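Local coordinates for protein Pre-mRNA-processing-splicing factor 8 (Cryptococcus neoformans var. grubii serotype A, PDB 6MX6) that probably cuts itself out of its host, a core spliceosomal factor, by protein splicing, as the intein that interrupts Prp8, at residues L6-T10 / V20-D24; Q30-P34 / D162-L166; L71-E76 / Q115-F120. All coordinates share one frame; numbering follows the deposited sequence.

Contact 1. Residues L6-T10 / V20-D24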
ATOM      1  N   LEU A   6       0.536  -0.861   7.877  1.00 15.71           N
ATOM      2  CA  LEU A   6      -0.490  -1.727   7.301  1.00 14.21           C
ATOM      3  C   LEU A   6      -1.137  -2.610   8.355  1.00 15.49           C
ATOM      4  O   LEU A   6      -0.503  -3.002   9.336  1.00 15.76           O
ATOM      5  CB  LEU A   6       0.104  -2.628   6.212  1.00 22.02           C
ATOM      6  CG  LEU A   6       0.768  -1.901   5.046  1.00 19.48           C
ATOM      7  CD1 LEU A   6       1.397  -2.936   4.123  1.00 28.25           C
ATOM      8  CD2 LEU A   6      -0.248  -1.071   4.293  1.00 24.12           C
ATOM      9  N   GLN A   7      -2.403  -2.963   8.125  1.00 14.42           N
ATOM     10  CA  GLN A   7      -3.091  -3.841   9.056  1.00 12.71           C
ATOM     11  C   GLN A   7      -2.402  -5.192   9.121  1.00 14.23           C
ATOM     12  O   GLN A   7      -1.983  -5.743   8.096  1.00 15.48           O
ATOM     13  CB  GLN A   7      -4.548  -4.051   8.646  1.00 16.90           C
ATOM     14  CG  GLN A   7      -5.329  -4.833   9.684  1.00 17.75           C
ATOM     15  CD  GLN A   7      -6.799  -4.940   9.329  1.00 26.52           C
ATOM     16  OE1 GLN A   7      -7.147  -5.439   8.265  1.00 16.94           O
ATOM     17  NE2 GLN A   7      -7.667  -4.463  10.220  1.00 23.48           N
ATOM     18  N   ASN A   8      -2.275  -5.722  10.336  1.00 17.35           N
ATOM     19  CA  ASN A   8      -1.747  -7.071  10.495  1.00 15.36           C
ATOM     20  C   ASN A   8      -2.552  -8.062   9.663  1.00 21.59           C
ATOM     21  O   ASN A   8      -3.784  -7.998   9.599  1.00 22.02           O
ATOM     22  CB  ASN A   8      -1.767  -7.487  11.961  1.00 17.54           C
ATOM     23  CG  ASN A   8      -0.629  -6.864  12.759  1.00 24.64           C
ATOM     24  OD1 ASN A   8       0.067  -5.969  12.280  1.00 21.02           O
ATOM     25  ND2 ASN A   8      -0.443  -7.335  13.985  1.00 22.80           N
ATOM     26  N   GLY A   9      -1.845  -8.992   9.043  1.00 18.27           N
ATOM     27  CA  GLY A   9      -2.457  -9.948   8.145  1.00 17.84           C
ATOM     28  C   GLY A   9      -2.369  -9.567   6.690  1.00 24.35           C
ATOM     29  O   GLY A   9      -2.782 -10.358   5.831  1.00 25.09           O
ATOM     30  N   THR A  10      -1.846  -8.384   6.384  1.00 18.54           N
ATOM     31  CA  THR A  10      -1.593  -8.011   5.002  1.00 18.11           C
ATOM     32  C   THR A  10      -0.483  -8.896   4.439  1.00 19.92           C
ATOM     33  O   THR A  10       0.572  -9.055   5.058  1.00 19.04           O
ATOM     34  CB  THR A  10      -1.211  -6.535   4.902  1.00 22.17           C
ATOM     35  OG1 THR A  10      -2.260  -5.708   5.442  1.00 19.37           O
ATOM     36  CG2 THR A  10      -0.969  -6.161   3.456  1.00 22.79           C
ATOM     37  N   VAL A  20       4.833 -13.402   2.817  1.00 26.30           N
ATOM     38  CA  VAL A  20       5.102 -13.146   4.231  1.00 27.08           C
ATOM     39  C   VAL A  20       4.050 -12.169   4.740  1.00 28.03           C
ATOM     40  O   VAL A  20       3.695 -11.212   4.046  1.00 22.31           O
ATOM     41  CB  VAL A  20       6.532 -12.601   4.468  1.00 28.67           C
ATOM     42  CG1 VAL A  20       6.792 -11.346   3.648  1.00 24.31           C
ATOM     43  CG2 VAL A  20       6.768 -12.318   5.950  1.00 30.32           C
ATOM     44  N   LEU A  21       3.522 -12.422   5.934  1.00 24.01           N
ATOM     45  CA  LEU A  21       2.590 -11.469   6.525  1.00 24.77           C
ATOM     46  C   LEU A  21       3.363 -10.257   7.029  1.00 30.20           C
ATOM     47  O   LEU A  21       4.516 -10.367   7.451  1.00 25.56           O
ATOM     48  CB  LEU A  21       1.796 -12.112   7.662  1.00 25.76           C
ATOM     49  CG  LEU A  21       0.899 -13.299   7.284  1.00 27.78           C
ATOM     50  CD1 LEU A  21       0.163 -13.823   8.517  1.00 30.18           C
ATOM     51  CD2 LEU A  21      -0.086 -12.932   6.185  1.00 28.93           C
ATOM     52  N   VAL A  22       2.727  -9.086   6.955  1.00 19.73           N
ATOM     53  CA  VAL A  22       3.434  -7.843   7.245  1.00 17.79           C
ATOM     54  C   VAL A  22       4.018  -7.870   8.655  1.00 20.92           C
ATOM     55  O   VAL A  22       5.119  -7.360   8.895  1.00 25.59           O
ATOM     56  CB  VAL A  22       2.508  -6.625   7.035  1.00 19.78           C
ATOM     57  CG1 VAL A  22       1.286  -6.688   7.959  1.00 18.41           C
ATOM     58  CG2 VAL A  22       3.273  -5.334   7.268  1.00 22.09           C
ATOM     59  N   GLU A  23       3.306  -8.480   9.602  1.00 21.08           N
ATOM     60  CA  GLU A  23       3.781  -8.516  10.981  1.00 25.72           C
ATOM     61  C   GLU A  23       4.893  -9.535  11.198  1.00 22.99           C
ATOM     62  O   GLU A  23       5.511  -9.527  12.269  1.00 28.56           O
ATOM     63  CB  GLU A  23       2.624  -8.805  11.940  1.00 27.64           C
ATOM     64  CG  GLU A  23       2.048 -10.210  11.848  1.00 25.92           C
ATOM     65  CD  GLU A  23       0.838 -10.275  10.922  1.00 31.14           C
ATOM     66  OE1 GLU A  23       0.747  -9.421  10.017  1.00 24.71           O
ATOM     67  OE2 GLU A  23      -0.015 -11.169  11.108  1.00 33.73           O
ATOM     68  N   ASP A  24       5.163 -10.399  10.223  1.00 24.00           N
ATOM     69  CA  ASP A  24       6.279 -11.337  10.299  1.00 27.73           C
ATOM     70  C   ASP A  24       7.540 -10.799   9.640  1.00 26.38           C
ATOM     71  O   ASP A  24       8.577 -11.469   9.678  1.00 28.99           O
ATOM     72  CB  ASP A  24       5.891 -12.677   9.660  1.00 27.53           C
ATOM     73  CG  ASP A  24       4.732 -13.352  10.378  1.00 42.50           C
ATOM     74  OD1 ASP A  24       4.547 -13.088  11.585  1.00 41.64           O
ATOM     75  OD2 ASP A  24       4.003 -14.142   9.736  1.00 49.42           O
TER

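Contact 2. Residues Q30-P34 / D162-L166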
ATOM      1  N   GLN A  30      14.271  -9.288   3.102  1.00 32.10           N
ATOM      2  CA  GLN A  30      14.264  -8.920   1.695  1.00 27.60           C
ATOM      3  C   GLN A  30      12.848  -9.068   1.144  1.00 26.57           C
ATOM      4  O   GLN A  30      12.255 -10.149   1.226  1.00 28.97           O
ATOM      5  CB  GLN A  30      15.250  -9.785   0.909  1.00 33.68           C
ATOM      6  CG  GLN A  30      16.706  -9.625   1.367  1.00 31.55           C
ATOM      7  CD  GLN A  30      17.227  -8.213   1.175  1.00 29.91           C
ATOM      8  OE1 GLN A  30      17.535  -7.802   0.057  1.00 35.43           O
ATOM      9  NE2 GLN A  30      17.325  -7.457   2.270  1.00 32.29           N
ATOM     10  N   LEU A  31      12.315  -7.979   0.604  1.00 29.25           N
ATOM     11  CA  LEU A  31      11.010  -7.909  -0.039  1.00 29.43           C
ATOM     12  C   LEU A  31      11.172  -7.673  -1.533  1.00 33.42           C
ATOM     13  O   LEU A  31      12.242  -7.302  -2.021  1.00 32.54           O
ATOM     14  CB  LEU A  31      10.169  -6.778   0.561  1.00 25.69           C
ATOM     15  CG  LEU A  31       9.950  -6.847   2.065  1.00 23.28           C
ATOM     16  CD1 LEU A  31       9.148  -5.631   2.491  1.00 26.99           C
ATOM     17  CD2 LEU A  31       9.233  -8.134   2.423  1.00 29.09           C
ATOM     18  N   LEU A  32      10.075  -7.846  -2.258  1.00 24.53           N
ATOM     19  CA  LEU A  32      10.092  -7.720  -3.707  1.00 23.33           C
ATOM     20  C   LEU A  32       9.675  -6.309  -4.114  1.00 32.46           C
ATOM     21  O   LEU A  32       8.602  -5.833  -3.723  1.00 28.39           O
ATOM     22  CB  LEU A  32       9.175  -8.769  -4.325  1.00 28.87           C
ATOM     23  CG  LEU A  32       9.211  -8.864  -5.846  1.00 32.77           C
ATOM     24  CD1 LEU A  32      10.649  -8.932  -6.335  1.00 30.72           C
ATOM     25  CD2 LEU A  32       8.419 -10.078  -6.280  1.00 28.81           C
ATOM     26  N   GLY A  33      10.525  -5.647  -4.903  1.00 26.98           N
ATOM     27  CA  GLY A  33      10.218  -4.351  -5.469  1.00 26.84           C
ATOM     28  C   GLY A  33       9.406  -4.460  -6.743  1.00 29.68           C
ATOM     29  O   GLY A  33       9.277  -5.526  -7.357  1.00 26.72           O
ATOM     30  N   PRO A  34       8.841  -3.328  -7.164  1.00 27.80           N
ATOM     31  CA  PRO A  34       7.970  -3.345  -8.354  1.00 29.80           C
ATOM     32  C   PRO A  34       8.706  -3.662  -9.645  1.00 43.26           C
ATOM     33  O   PRO A  34       8.089  -4.203 -10.573  1.00 38.57           O
ATOM     34  CB  PRO A  34       7.378  -1.929  -8.372  1.00 30.83           C
ATOM     35  CG  PRO A  34       8.361  -1.099  -7.607  1.00 38.92           C
ATOM     36  CD  PRO A  34       8.911  -1.997  -6.542  1.00 36.09           C
ATOM     37  N   ASP A 162      13.550   2.861  -3.755  1.00 36.59           N
ATOM     38  CA  ASP A 162      12.440   3.765  -4.049  1.00 34.55           C
ATOM     39  C   ASP A 162      11.328   3.721  -3.006  1.00 28.31           C
ATOM     40  O   ASP A 162      10.321   4.417  -3.180  1.00 36.39           O
ATOM     41  CB  ASP A 162      11.850   3.450  -5.427  1.00 36.82           C
ATOM     42  CG  ASP A 162      11.373   2.011  -5.551  1.00 38.32           C
ATOM     43  OD1 ASP A 162      11.491   1.242  -4.572  1.00 42.83           O
ATOM     44  OD2 ASP A 162      10.887   1.639  -6.640  1.00 44.71           O
ATOM     45  N   SER A 163      11.486   2.918  -1.951  1.00 30.89           N
ATOM     46  CA  SER A 163      10.517   2.758  -0.869  1.00 31.53           C
ATOM     47  C   SER A 163       9.246   2.035  -1.312  1.00 31.06           C
ATOM     48  O   SER A 163       8.216   2.126  -0.639  1.00 33.69           O
ATOM     49  CB  SER A 163      10.157   4.106  -0.228  1.00 40.25           C
ATOM     50  OG  SER A 163      11.274   4.685   0.428  1.00 42.47           O
ATOM     51  N   LEU A 164       9.299   1.300  -2.420  1.00 27.44           N
ATOM     52  CA  LEU A 164       8.154   0.571  -2.946  1.00 23.31           C
ATOM     53  C   LEU A 164       8.367  -0.934  -2.812  1.00 32.04           C
ATOM     54  O   LEU A 164       9.486  -1.433  -2.956  1.00 30.30           O
ATOM     55  CB  LEU A 164       7.913   0.934  -4.412  1.00 27.14           C
ATOM     56  CG  LEU A 164       7.780   2.421  -4.725  1.00 30.99           C
ATOM     57  CD1 LEU A 164       7.488   2.616  -6.197  1.00 32.34           C
ATOM     58  CD2 LEU A 164       6.692   3.054  -3.867  1.00 31.02           C
ATOM     59  N   TYR A 165       7.282  -1.652  -2.536  1.00 24.05           N
ATOM     60  CA  TYR A 165       7.312  -3.102  -2.401  1.00 22.54           C
ATOM     61  C   TYR A 165       5.948  -3.628  -2.823  1.00 25.69           C
ATOM     62  O   TYR A 165       5.028  -2.857  -3.106  1.00 23.59           O
ATOM     63  CB  TYR A 165       7.672  -3.537  -0.974  1.00 23.77           C
ATOM     64  CG  TYR A 165       6.717  -3.011   0.080  1.00 26.48           C
ATOM     65  CD1 TYR A 165       6.752  -1.681   0.478  1.00 26.43           C
ATOM     66  CD2 TYR A 165       5.778  -3.848   0.671  1.00 26.48           C
ATOM     67  CE1 TYR A 165       5.874  -1.199   1.425  1.00 28.98           C
ATOM     68  CE2 TYR A 165       4.904  -3.376   1.625  1.00 22.76           C
ATOM     69  CZ  TYR A 165       4.951  -2.056   1.995  1.00 25.29           C
ATOM     70  OH  TYR A 165       4.074  -1.581   2.945  1.00 32.94           O
ATOM     71  N   LEU A 166       5.814  -4.949  -2.873  1.00 22.82           N
ATOM     72  CA  LEU A 166       4.647  -5.569  -3.487  1.00 24.39           C
ATOM     73  C   LEU A 166       3.798  -6.320  -2.474  1.00 22.32           C
ATOM     74  O   LEU A 166       4.320  -7.101  -1.667  1.00 21.13           O
ATOM     75  CB  LEU A 166       5.067  -6.522  -4.605  1.00 24.97           C
ATOM     76  CG  LEU A 166       5.650  -5.853  -5.849  1.00 25.05           C
ATOM     77  CD1 LEU A 166       5.845  -6.889  -6.949  1.00 26.35           C
ATOM     78  CD2 LEU A 166       4.785  -4.691  -6.325  1.00 29.28           C
TER

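Contact 3. Residues L71-E76 / Q115-F120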
ATOM      1  N   LEU A  71       0.086   6.347   0.069  1.00 19.71           N
ATOM      2  CA  LEU A  71      -0.358   5.611  -1.109  1.00 18.99           C
ATOM      3  C   LEU A  71       0.467   6.036  -2.319  1.00 20.78           C
ATOM      4  O   LEU A  71       0.624   7.234  -2.583  1.00 29.40           O
ATOM      5  CB  LEU A  71      -1.839   5.879  -1.376  1.00 21.82           C
ATOM      6  CG  LEU A  71      -2.781   5.691  -0.189  1.00 23.30           C
ATOM      7  CD1 LEU A  71      -4.182   6.186  -0.538  1.00 26.62           C
ATOM      8  CD2 LEU A  71      -2.813   4.228   0.235  1.00 20.49           C
ATOM      9  N   SER A  72       0.993   5.055  -3.043  1.00 23.38           N
ATOM     10  CA  SER A  72       1.648   5.303  -4.320  1.00 24.81           C
ATOM     11  C   SER A  72       0.608   5.129  -5.416  1.00 25.81           C
ATOM     12  O   SER A  72       0.031   4.052  -5.560  1.00 25.02           O
ATOM     13  CB  SER A  72       2.826   4.353  -4.527  1.00 27.23           C
ATOM     14  OG  SER A  72       3.910   4.707  -3.689  1.00 41.55           O
ATOM     15  N   MET A  73       0.362   6.190  -6.175  1.00 23.52           N
ATOM     16  CA  MET A  73      -0.754   6.255  -7.091  1.00 23.19           C
ATOM     17  C   MET A  73      -0.286   6.776  -8.440  1.00 27.67           C
ATOM     18  O   MET A  73       0.845   7.250  -8.603  1.00 24.81           O
ATOM     19  CB  MET A  73      -1.868   7.158  -6.534  1.00 24.46           C
ATOM     20  CG  MET A  73      -2.015   7.093  -5.028  1.00 28.90           C
ATOM     21  SD  MET A  73      -3.612   7.694  -4.440  1.00 26.98           S
ATOM     22  CE  MET A  73      -4.699   6.414  -5.060  1.00 25.27           C
ATOM     23  N   TYR A  74      -1.184   6.653  -9.411  1.00 28.38           N
ATOM     24  CA  TYR A  74      -1.084   7.318 -10.699  1.00 27.76           C
ATOM     25  C   TYR A  74      -2.214   8.331 -10.789  1.00 31.22           C
ATOM     26  O   TYR A  74      -3.360   8.015 -10.461  1.00 32.00           O
ATOM     27  CB  TYR A  74      -1.186   6.316 -11.852  1.00 26.84           C
ATOM     28  CG  TYR A  74       0.130   5.711 -12.270  1.00 28.56           C
ATOM     29  CD1 TYR A  74       1.049   6.441 -13.011  1.00 39.46           C
ATOM     30  CD2 TYR A  74       0.454   4.407 -11.927  1.00 33.71           C
ATOM     31  CE1 TYR A  74       2.255   5.884 -13.398  1.00 35.91           C
ATOM     32  CE2 TYR A  74       1.654   3.844 -12.305  1.00 35.21           C
ATOM     33  CZ  TYR A  74       2.551   4.586 -13.039  1.00 37.79           C
ATOM     34  OH  TYR A  74       3.748   4.024 -13.417  1.00 46.79           O
ATOM     35  N   LYS A  75      -1.892   9.542 -11.222  1.00 30.37           N
ATOM     36  CA  LYS A  75      -2.870  10.606 -11.386  1.00 33.96           C
ATOM     37  C   LYS A  75      -3.024  10.940 -12.863  1.00 33.86           C
ATOM     38  O   LYS A  75      -2.036  10.990 -13.600  1.00 35.25           O
ATOM     39  CB  LYS A  75      -2.454  11.849 -10.603  1.00 32.58           C
ATOM     40  CG  LYS A  75      -3.520  12.919 -10.513  1.00 35.04           C
ATOM     41  CD  LYS A  75      -2.999  14.121  -9.743  1.00 36.88           C
ATOM     42  CE  LYS A  75      -4.035  15.227  -9.673  1.00 46.92           C
ATOM     43  NZ  LYS A  75      -3.563  16.465 -10.351  1.00 60.54           N
ATOM     44  N   GLU A  76      -4.265  11.172 -13.288  1.00 36.08           N
ATOM     45  CA  GLU A  76      -4.549  11.451 -14.688  1.00 48.26           C
ATOM     46  C   GLU A  76      -3.980  12.805 -15.106  1.00 51.28           C
ATOM     47  O   GLU A  76      -3.870  13.736 -14.302  1.00 47.02           O
ATOM     48  CB  GLU A  76      -6.058  11.421 -14.948  1.00 44.35           C
ATOM     49  CG  GLU A  76      -6.769  10.214 -14.353  1.00 51.93           C
ATOM     50  CD  GLU A  76      -7.717   9.534 -15.328  1.00 66.61           C
ATOM     51  OE1 GLU A  76      -7.307   9.262 -16.479  1.00 69.04           O
ATOM     52  OE2 GLU A  76      -8.873   9.266 -14.937  1.00 61.09           O
ATOM     53  N   GLN A 115     -11.206  10.804  -7.794  1.00 23.92           N
ATOM     54  CA  GLN A 115     -11.367   9.884  -8.919  1.00 29.19           C
ATOM     55  C   GLN A 115     -10.232   9.977  -9.938  1.00 28.63           C
ATOM     56  O   GLN A 115     -10.107   9.080 -10.781  1.00 27.20           O
ATOM     57  CB  GLN A 115     -12.711  10.129  -9.614  1.00 23.71           C
ATOM     58  CG  GLN A 115     -12.777  11.465 -10.325  1.00 36.43           C
ATOM     59  CD  GLN A 115     -14.167  11.812 -10.805  1.00 42.78           C
ATOM     60  OE1 GLN A 115     -15.148  11.166 -10.431  1.00 35.35           O
ATOM     61  NE2 GLN A 115     -14.261  12.842 -11.642  1.00 36.59           N
ATOM     62  N   LYS A 116      -9.412  11.027  -9.887  1.00 24.74           N
ATOM     63  CA  LYS A 116      -8.265  11.154 -10.781  1.00 27.57           C
ATOM     64  C   LYS A 116      -7.108  10.253 -10.384  1.00 28.91           C
ATOM     65  O   LYS A 116      -6.204  10.033 -11.199  1.00 26.90           O
ATOM     66  CB  LYS A 116      -7.767  12.602 -10.810  1.00 27.46           C
ATOM     67  CG  LYS A 116      -8.790  13.613 -11.302  1.00 37.08           C
ATOM     68  CD  LYS A 116      -8.284  15.039 -11.098  1.00 48.78           C
ATOM     69  CE  LYS A 116      -9.266  16.065 -11.640  1.00 43.03           C
ATOM     70  NZ  LYS A 116      -8.739  17.452 -11.511  1.00 51.65           N
ATOM     71  N   TYR A 117      -7.104   9.744  -9.156  1.00 22.49           N
ATOM     72  CA  TYR A 117      -5.997   8.960  -8.630  1.00 25.45           C
ATOM     73  C   TYR A 117      -6.335   7.480  -8.692  1.00 29.31           C
ATOM     74  O   TYR A 117      -7.463   7.078  -8.396  1.00 28.27           O
ATOM     75  CB  TYR A 117      -5.687   9.336  -7.181  1.00 25.72           C
ATOM     76  CG  TYR A 117      -5.216  10.757  -6.964  1.00 23.56           C
ATOM     77  CD1 TYR A 117      -6.110  11.819  -6.981  1.00 26.98           C
ATOM     78  CD2 TYR A 117      -3.879  11.028  -6.705  1.00 30.94           C
ATOM     79  CE1 TYR A 117      -5.678  13.114  -6.765  1.00 32.50           C
ATOM     80  CE2 TYR A 117      -3.441  12.311  -6.488  1.00 31.41           C
ATOM     81  CZ  TYR A 117      -4.343  13.351  -6.516  1.00 35.57           C
ATOM     82  OH  TYR A 117      -3.904  14.632  -6.298  1.00 38.23           O
ATOM     83  N   LYS A 118      -5.344   6.669  -9.046  1.00 22.01           N
ATOM     84  CA  LYS A 118      -5.533   5.233  -9.139  1.00 19.73           C
ATOM     85  C   LYS A 118      -4.402   4.511  -8.424  1.00 22.51           C
ATOM     86  O   LYS A 118      -3.243   4.921  -8.514  1.00 22.35           O
ATOM     87  CB  LYS A 118      -5.608   4.791 -10.605  1.00 21.23           C
ATOM     88  CG  LYS A 118      -6.857   5.313 -11.308  1.00 27.00           C
ATOM     89  CD  LYS A 118      -6.567   5.747 -12.726  1.00 44.72           C
ATOM     90  CE  LYS A 118      -7.837   6.192 -13.433  1.00 47.08           C
ATOM     91  NZ  LYS A 118      -8.477   7.330 -12.721  1.00 44.75           N
ATOM     92  N   LEU A 119      -4.750   3.449  -7.700  1.00 22.00           N
ATOM     93  CA  LEU A 119      -3.751   2.486  -7.270  1.00 19.33           C
ATOM     94  C   LEU A 119      -3.273   1.683  -8.482  1.00 20.93           C
ATOM     95  O   LEU A 119      -3.860   1.744  -9.562  1.00 22.72           O
ATOM     96  CB  LEU A 119      -4.324   1.568  -6.194  1.00 20.42           C
ATOM     97  CG  LEU A 119      -4.753   2.261  -4.898  1.00 23.17           C
ATOM     98  CD1 LEU A 119      -5.547   1.301  -4.005  1.00 20.44           C
ATOM     99  CD2 LEU A 119      -3.527   2.775  -4.160  1.00 26.63           C
ATOM    100  N   PHE A 120      -2.187   0.928  -8.312  1.00 19.64           N
ATOM    101  CA  PHE A 120      -1.702   0.174  -9.461  1.00 18.33           C
ATOM    102  C   PHE A 120      -0.902  -1.041  -9.021  1.00 23.02           C
ATOM    103  O   PHE A 120      -0.399  -1.120  -7.898  1.00 20.59           O
ATOM    104  CB  PHE A 120      -0.862   1.045 -10.399  1.00 27.50           C
ATOM    105  CG  PHE A 120       0.398   1.573  -9.790  1.00 24.05           C
ATOM    106  CD1 PHE A 120       0.377   2.697  -8.985  1.00 27.28           C
ATOM    107  CD2 PHE A 120       1.617   0.963 -10.046  1.00 22.70           C
ATOM    108  CE1 PHE A 120       1.547   3.199  -8.436  1.00 32.29           C
ATOM    109  CE2 PHE A 120       2.791   1.457  -9.499  1.00 29.08           C
ATOM    110  CZ  PHE A 120       2.754   2.576  -8.694  1.00 33.00           C
TER
HETATM  111  O   HOH W   1      -0.743   1.292  -5.661  1.00 24.84           O

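Contact 1. Residues L6-T10 / V20-D24
Glu23 is folded back on Gly9 by its torsions: chi1 of 69° sets CG between its own backbone N and carbonyl carbon, and a bend of -95° at chi2 turns the carboxylate toward the neighbouring turn. There OE1 takes the N-H of Gly9 at 2.8 Å on its syn side, in a fairly straight bond lying somewhat out of the carboxylate plane. The same fold lays the carboxylate against the Asn8 amide, the two planes stacked and only 17° apart, with Glu23 CB 3.8 Å from Asn8 OD1; that amide oxygen has its own partner in Ser155 OG. Val22 packs against the turn. Its CG1 sits 3.4 Å from Gln7 O and 4.0 Å from Thr10 CB, while CG2 faces Leu6 CB. The backbone adds a second link, Val22 N donating to Thr10 O at 2.9 Å. Leu21 CD2 lies against Gly9 O. Within the turn, Gln7 O accepts twice from Thr10, from the backbone N and, at 2.7 Å, from OG1, which arrives on a lone pair and fixes the hydroxyl. Beyond the pair, Val22 rests on Phe157 of strand 152-159 and Leu6 on His69. Residues 7-10 make a type II beta turn with glycine, at positive phi, in its third place, and here a 3-10 segment holds that turn beside strand 6-7, near the start of the all-beta Hint (Hedgehog/intein) fold.

Contact 2. Residues Q30-P34 / D162-L166
The Tyr165 ring is approached obliquely by Leu31 CD1, 4.2 Å from its CD2, and the Asp162 carboxylate meets the Pro34 ring from the opposite direction, OD2 3.8 Å from Pro34 CG. In this Hint-type beta fold the contact joins strand 30-32, at the rim of a four-stranded sheet, to strand 164-166 of the C-terminal hairpin. The two short strands cross at 78°, their axes 5.8 Å apart at closest, with Gly33 and Tyr165 the nearest pair of CA atoms, 4.4 Å apart. Pro34 also presses CD and CG on Leu164 CB, both about 3.8 Å away. Leu166 packs alongside: CD1 lies 4.1 Å from Leu32 CG and touches Gly33 O, while CD2 reaches toward Pro34 CA. Leu13 packs against both Leu32 and Leu166. Asp162 OD1 accepts the Leu164 N-H at 3.1 Å, met from well above the carboxylate plane, which makes an Asx turn leading into the strand. Arg39 NE forms a salt bridge to the same oxygen, so OD1 is gripped twice. Leu32 O receives a CA-H contact from Tyr165 CA at 3.3 Å.

Contact 3. Residues L71-E76 / Q115-F120
Segments 71-76 and 117-120 run antiparallel, their short axes at 131°. Tyr74 and Lys118 form a hydrogen-bonded pair, Tyr74 N to Lys118 O and Lys118 N to Tyr74 O both 2.8 Å; Lys75 and Tyr117 are the non-hydrogen-bonded pair that follows, and Glu76 N adds a bond to Lys116 O at 3.1 Å. At the other end a water bridges Ser72 O (2.9 Å) and Phe120 N, accepting from the latter at 3.0 Å. On the Tyr74 face, Phe120 CG lies between its backbone N and carbonyl carbon (chi1 64°), which sets the ring face before the edge of Tyr74 in a T-shaped stack, planes 64° apart, centroids 4.6 Å apart and Tyr74 CE2 over the Phe120 centre. Both strands belong to the six-stranded antiparallel sheet of this Hint-type fold, flanked by strands 96-102 and 139-147. On the opposite face Lys75 lies alongside Tyr117, pointing the same way; its CG sits over the ring, 4.1 Å from the centroid, in a CH-pi contact, and CE continues to the Tyr117 OH. Met73 crosses Tyr117 at about a right angle, SD meeting the ring obliquely in a Met-aromatic contact while CE touches Tyr117 CB and Leu119 CD2. Near the strand end Lys118 NZ forms a salt bridge with Glu76 OE2 at 3.0 Å, approaching from above the carboxylate plane.

Contact 2 touches both of its neighbours. Its centre is about 15 Å from that of contact 1, which it meets where Leu6 CD1 packs 3.2 Å from Tyr165 OH and Val20 CG1 lies 4.2 Å from Leu31 CD2. It also touches contact 3, centres about 18 Å apart, where Leu164 CD2 packs 3.2 Å from Ser72 OG. Contacts 1 and 3 lie on opposite sides of the chain's centre, centres about 23 Å apart and nearest atoms about 7 Å. His174 is shared by contacts 2 and 3, touching Leu164 and Ser72. Inteins usually end in a His-Asn pair, as His174-Asn175 does here, so contacts 2 and 3 probably border the C-terminal splice junction.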